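Local coordinates for protein endo-beta-N-acetylglucosaminidase F1 (Bacteroides thetaiotaomicron VPI-5482, PDB 6TCV) that probably cleaves the chitobiose core of high-mannose N-glycans, as an endo-beta-N-acetylglucosaminidase of the human gut symbiont, and is captured here with Man9GlcNAc2Asn substrate, at residues N230-V244 with Y275-A287. The protein carries 2 engineered substitutions. Numbering follows the deposited sequence. Where two conformers were deposited one is given.
Sequences NETLLQPLRRRGVKV and YCKAYNLDGVNYA. Engineered in segment 275-287: Ala-287 (natural residue Asp).
Arg-238 and Asp-282 form the salt bridge of this contact. The guanidinium comes side-on: NE gives a hydrogen bond to Asp-282 OD2 at 2.8 Å and NH2 one to Asp-282 OD1 at 2.9 Å. The two oxygens lie in the guanidinium plane, but the nitrogens approach them on the syn side tilted out of the carboxylate plane, the two planes being 31° apart. A bend at chi3 (68°) swings the arginine tip into this pose. Its NH1 donates in plane to Gln-235 OE1, so three nitrogens fix the group's rotation, while Asn-280 O lies over one face.

OD2 is gripped twice, since its anti lone pair takes Val-244 N at 2.9 Å. Asp-282 N returns a bond to Val-244 O at 2.8 Å, tying side chain and backbone of one residue to the start of the strand. With an alanine at Arg-238, the Asp-282 carboxylate would probably lose the charge that faces it, keeping Val-244 N, and Gln-235 OE1 would lose this donor.

Gln-235 NE2 reaches Asn-280 O at 3.0 Å in a nearly straight bond (171°) and also donates to Asn-230 OD1. Asn-230 ND2 meets the ring edge of Tyr-279 at CD1 (3.7 Å), bonds to Leu-227 O, and shares a water with Ala-278 O.

The apolar part is small: Leu-281 CD2 touches Leu-234 CD1 at 4.1 Å and Val-244 CG1.

Asn-280 closes helix 262-278 as C-prime residue of a Schellman motif, and the contact holds the turn into strand 283-287 against parallel strand 243-249 of this beta-alpha-beta unit, with helix 221-228 flanking Tyr-279 and strand 198-209 backing Val-244.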
# COMPACT_ATOMS: atom_id res chain seq x y z
N ASN A 230 -3.41 -8.17 16.91
CA ASN A 230 -2.95 -7.02 16.13
C ASN A 230 -2.74 -5.79 17.00
O ASN A 230 -1.84 -5.00 16.69
CB ASN A 230 -3.82 -6.73 14.88
CG ASN A 230 -5.11 -6.07 15.21
OD1 ASN A 230 -5.18 -4.83 15.35
ND2 ASN A 230 -6.17 -6.87 15.32
N GLU A 231 -3.51 -5.60 18.07
CA GLU A 231 -3.30 -4.43 18.90
C GLU A 231 -1.90 -4.41 19.49
O GLU A 231 -1.31 -3.34 19.60
CB GLU A 231 -4.36 -4.31 20.00
CG GLU A 231 -5.75 -4.09 19.38
CD GLU A 231 -6.90 -4.11 20.38
OE1 GLU A 231 -6.64 -4.27 21.58
OE2 GLU A 231 -8.06 -3.96 19.95
N THR A 232 -1.34 -5.55 19.88
CA THR A 232 -0.01 -5.50 20.48
C THR A 232 1.11 -5.73 19.49
O THR A 232 2.22 -5.30 19.79
CB THR A 232 0.12 -6.45 21.62
OG1 THR A 232 -0.16 -7.74 21.17
CG2 THR A 232 -0.93 -6.15 22.71
N LEU A 233 0.87 -6.40 18.36
CA LEU A 233 1.95 -6.75 17.45
C LEU A 233 1.94 -6.01 16.11
O LEU A 233 2.96 -6.02 15.42
CB LEU A 233 1.97 -8.27 17.20
CG LEU A 233 2.21 -9.06 18.47
CD1 LEU A 233 2.13 -10.57 18.11
CD2 LEU A 233 3.57 -8.79 19.08
N LEU A 234 0.86 -5.28 15.76
CA LEU A 234 0.78 -4.58 14.48
C LEU A 234 0.45 -3.10 14.67
O LEU A 234 1.12 -2.23 14.12
CB LEU A 234 -0.28 -5.19 13.56
CG LEU A 234 -0.09 -6.65 13.27
CD1 LEU A 234 -1.23 -7.13 12.37
CD2 LEU A 234 1.22 -6.93 12.59
N GLN A 235 -0.51 -2.78 15.50
CA GLN A 235 -0.92 -1.39 15.68
C GLN A 235 0.19 -0.50 16.22
O GLN A 235 0.17 0.71 15.89
CB GLN A 235 -2.19 -1.30 16.55
CG GLN A 235 -3.41 -2.00 15.92
CD GLN A 235 -3.80 -1.54 14.53
OE1 GLN A 235 -3.71 -0.36 14.23
NE2 GLN A 235 -4.13 -2.47 13.64
N PRO A 236 1.17 -0.98 17.02
CA PRO A 236 2.25 -0.05 17.43
C PRO A 236 3.00 0.52 16.25
O PRO A 236 3.54 1.63 16.33
CB PRO A 236 3.15 -0.92 18.32
CG PRO A 236 2.21 -1.99 18.85
CD PRO A 236 1.27 -2.28 17.70
N LEU A 237 3.07 -0.20 15.14
CA LEU A 237 3.67 0.33 13.93
C LEU A 237 2.81 1.40 13.29
O LEU A 237 3.31 2.45 12.86
CB LEU A 237 3.94 -0.77 12.94
CG LEU A 237 4.73 -1.98 13.40
CD1 LEU A 237 4.88 -2.98 12.27
CD2 LEU A 237 6.08 -1.48 13.92
N ARG A 238 1.50 1.16 13.24
CA ARG A 238 0.57 2.11 12.60
C ARG A 238 0.51 3.40 13.37
O ARG A 238 0.39 4.48 12.77
CB ARG A 238 -0.81 1.48 12.46
CG ARG A 238 -0.75 0.26 11.56
CD ARG A 238 -2.14 -0.30 11.24
NE ARG A 238 -2.88 0.63 10.40
CZ ARG A 238 -3.87 1.39 10.79
NH1 ARG A 238 -4.34 1.39 12.02
NH2 ARG A 238 -4.43 2.21 9.89
N ARG A 239 0.61 3.36 14.69
CA ARG A 239 0.62 4.58 15.51
C ARG A 239 1.78 5.48 15.14
O ARG A 239 1.71 6.70 15.42
CB ARG A 239 0.62 4.27 16.99
CG ARG A 239 -0.61 3.65 17.49
CD ARG A 239 -0.67 3.68 19.03
NE ARG A 239 0.38 2.96 19.75
CZ ARG A 239 0.30 1.68 20.13
NH1 ARG A 239 -0.81 1.00 19.90
NH2 ARG A 239 1.29 1.12 20.82
N ARG A 240 2.89 4.91 14.65
CA ARG A 240 4.08 5.67 14.27
C ARG A 240 4.08 5.98 12.78
O ARG A 240 5.06 6.54 12.26
CB ARG A 240 5.36 4.91 14.63
CG ARG A 240 5.53 4.77 16.13
CD ARG A 240 6.75 3.93 16.46
NE ARG A 240 6.86 3.78 17.91
CZ ARG A 240 7.89 4.17 18.65
NH1 ARG A 240 8.95 4.71 18.16
NH2 ARG A 240 7.83 3.92 19.95
N GLY A 241 3.00 5.70 12.07
CA GLY A 241 2.87 6.13 10.70
C GLY A 241 3.26 5.09 9.68
O GLY A 241 3.21 5.38 8.48
N VAL A 242 3.66 3.90 10.10
CA VAL A 242 4.00 2.83 9.16
C VAL A 242 2.69 2.23 8.62
O VAL A 242 1.74 1.99 9.39
CB VAL A 242 4.81 1.73 9.87
CG1 VAL A 242 5.12 0.57 8.97
CG2 VAL A 242 6.10 2.30 10.44
N LYS A 243 2.65 1.97 7.32
CA LYS A 243 1.48 1.31 6.74
C LYS A 243 1.72 -0.19 6.72
O LYS A 243 2.71 -0.66 6.13
CB LYS A 243 1.24 1.82 5.32
CG LYS A 243 0.89 3.29 5.25
CD LYS A 243 0.62 3.71 3.82
CE LYS A 243 -0.03 5.09 3.77
NZ LYS A 243 0.84 6.10 4.37
N VAL A 244 0.78 -0.94 7.32
CA VAL A 244 0.89 -2.38 7.48
C VAL A 244 -0.06 -3.04 6.50
O VAL A 244 -1.28 -2.86 6.59
CB VAL A 244 0.60 -2.83 8.91
CG1 VAL A 244 0.64 -4.36 9.00
CG2 VAL A 244 1.58 -2.20 9.88
N TYR A 275 -11.01 -8.09 5.50
CA TYR A 275 -9.88 -8.35 6.40
C TYR A 275 -9.18 -7.04 6.79
O TYR A 275 -8.84 -6.82 7.95
CB TYR A 275 -8.85 -9.31 5.76
CG TYR A 275 -9.07 -10.76 6.07
CD1 TYR A 275 -10.06 -11.46 5.44
CD2 TYR A 275 -8.23 -11.42 6.98
CE1 TYR A 275 -10.28 -12.81 5.74
CE2 TYR A 275 -8.43 -12.73 7.27
CZ TYR A 275 -9.44 -13.41 6.65
OH TYR A 275 -9.67 -14.76 6.92
N CYS A 276 -8.96 -6.16 5.81
CA CYS A 276 -8.23 -4.93 6.09
C CYS A 276 -9.03 -4.02 6.98
O CYS A 276 -8.45 -3.26 7.77
CB CYS A 276 -7.83 -4.25 4.76
SG CYS A 276 -6.55 -5.13 3.85
N LYS A 277 -10.35 -4.04 6.87
CA LYS A 277 -11.19 -3.26 7.75
C LYS A 277 -11.22 -3.88 9.15
O LYS A 277 -11.01 -3.19 10.16
CB LYS A 277 -12.61 -3.19 7.16
CG LYS A 277 -13.56 -2.34 7.99
CD LYS A 277 -14.95 -2.37 7.39
CE LYS A 277 -16.03 -2.01 8.38
NZ LYS A 277 -15.99 -0.55 8.57
N ALA A 278 -11.48 -5.17 9.25
CA ALA A 278 -11.66 -5.81 10.56
C ALA A 278 -10.41 -5.72 11.40
O ALA A 278 -10.50 -5.58 12.63
CB ALA A 278 -12.08 -7.28 10.36
N TYR A 279 -9.24 -5.85 10.79
CA TYR A 279 -7.98 -5.87 11.51
C TYR A 279 -7.26 -4.52 11.46
O TYR A 279 -6.13 -4.41 11.95
CB TYR A 279 -7.08 -7.00 11.08
CG TYR A 279 -7.69 -8.38 11.32
CD1 TYR A 279 -7.87 -8.85 12.63
CD2 TYR A 279 -8.13 -9.19 10.29
CE1 TYR A 279 -8.39 -10.11 12.88
CE2 TYR A 279 -8.69 -10.48 10.56
CZ TYR A 279 -8.82 -10.89 11.84
OH TYR A 279 -9.34 -12.15 12.07
N ASN A 280 -7.91 -3.50 10.91
CA ASN A 280 -7.38 -2.13 10.89
C ASN A 280 -5.98 -2.13 10.26
O ASN A 280 -4.97 -1.75 10.89
CB ASN A 280 -7.43 -1.51 12.29
CG ASN A 280 -7.33 0.01 12.29
OD1 ASN A 280 -7.47 0.71 11.28
ND2 ASN A 280 -7.12 0.55 13.50
N LEU A 281 -5.92 -2.58 9.00
CA LEU A 281 -4.71 -2.63 8.20
C LEU A 281 -4.79 -1.59 7.09
O LEU A 281 -5.83 -0.97 6.87
CB LEU A 281 -4.45 -4.01 7.62
CG LEU A 281 -4.50 -5.15 8.65
CD1 LEU A 281 -4.22 -6.45 7.93
CD2 LEU A 281 -3.42 -4.90 9.73
N ASP A 282 -3.71 -1.43 6.33
CA ASP A 282 -3.61 -0.33 5.38
C ASP A 282 -3.66 -0.74 3.92
O ASP A 282 -3.48 0.13 3.06
CB ASP A 282 -2.34 0.49 5.66
CG ASP A 282 -2.38 1.09 7.02
OD1 ASP A 282 -3.22 1.98 7.25
OD2 ASP A 282 -1.57 0.68 7.90
N GLY A 283 -3.89 -2.02 3.63
CA GLY A 283 -4.02 -2.51 2.27
C GLY A 283 -3.38 -3.86 2.13
O GLY A 283 -3.24 -4.60 3.10
N VAL A 284 -3.02 -4.17 0.90
CA VAL A 284 -2.65 -5.53 0.49
C VAL A 284 -1.47 -5.53 -0.46
O VAL A 284 -1.23 -4.56 -1.20
CB VAL A 284 -3.87 -6.23 -0.18
CG1 VAL A 284 -4.24 -5.59 -1.51
CG2 VAL A 284 -3.67 -7.72 -0.36
N ASN A 285 -0.70 -6.61 -0.45
CA ASN A 285 0.21 -6.98 -1.54
C ASN A 285 -0.26 -8.30 -2.14
O ASN A 285 -0.58 -9.23 -1.38
CB ASN A 285 1.65 -7.16 -1.07
CG ASN A 285 2.56 -7.59 -2.20
OD1 ASN A 285 2.98 -6.72 -3.04
ND2 ASN A 285 2.80 -8.80 -2.33
N TYR A 286 -0.32 -8.36 -3.47
CA TYR A 286 -0.62 -9.60 -4.18
C TYR A 286 0.64 -10.14 -4.84
O TYR A 286 1.28 -9.44 -5.65
CB TYR A 286 -1.68 -9.32 -5.24
CG TYR A 286 -3.07 -9.05 -4.69
CD1 TYR A 286 -3.66 -9.86 -3.76
CD2 TYR A 286 -3.82 -7.94 -5.14
CE1 TYR A 286 -4.95 -9.64 -3.31
CE2 TYR A 286 -5.12 -7.71 -4.69
CZ TYR A 286 -5.67 -8.58 -3.78
OH TYR A 286 -6.96 -8.40 -3.32
N ALA A 287 0.93 -11.42 -4.55
CA ALA A 287 2.05 -12.15 -5.11
C ALA A 287 1.55 -13.45 -5.73
O ALA A 287 1.12 -14.39 -5.01
CB ALA A 287 3.09 -12.39 -4.01
O HOH W 1 -8.98 -6.15 15.34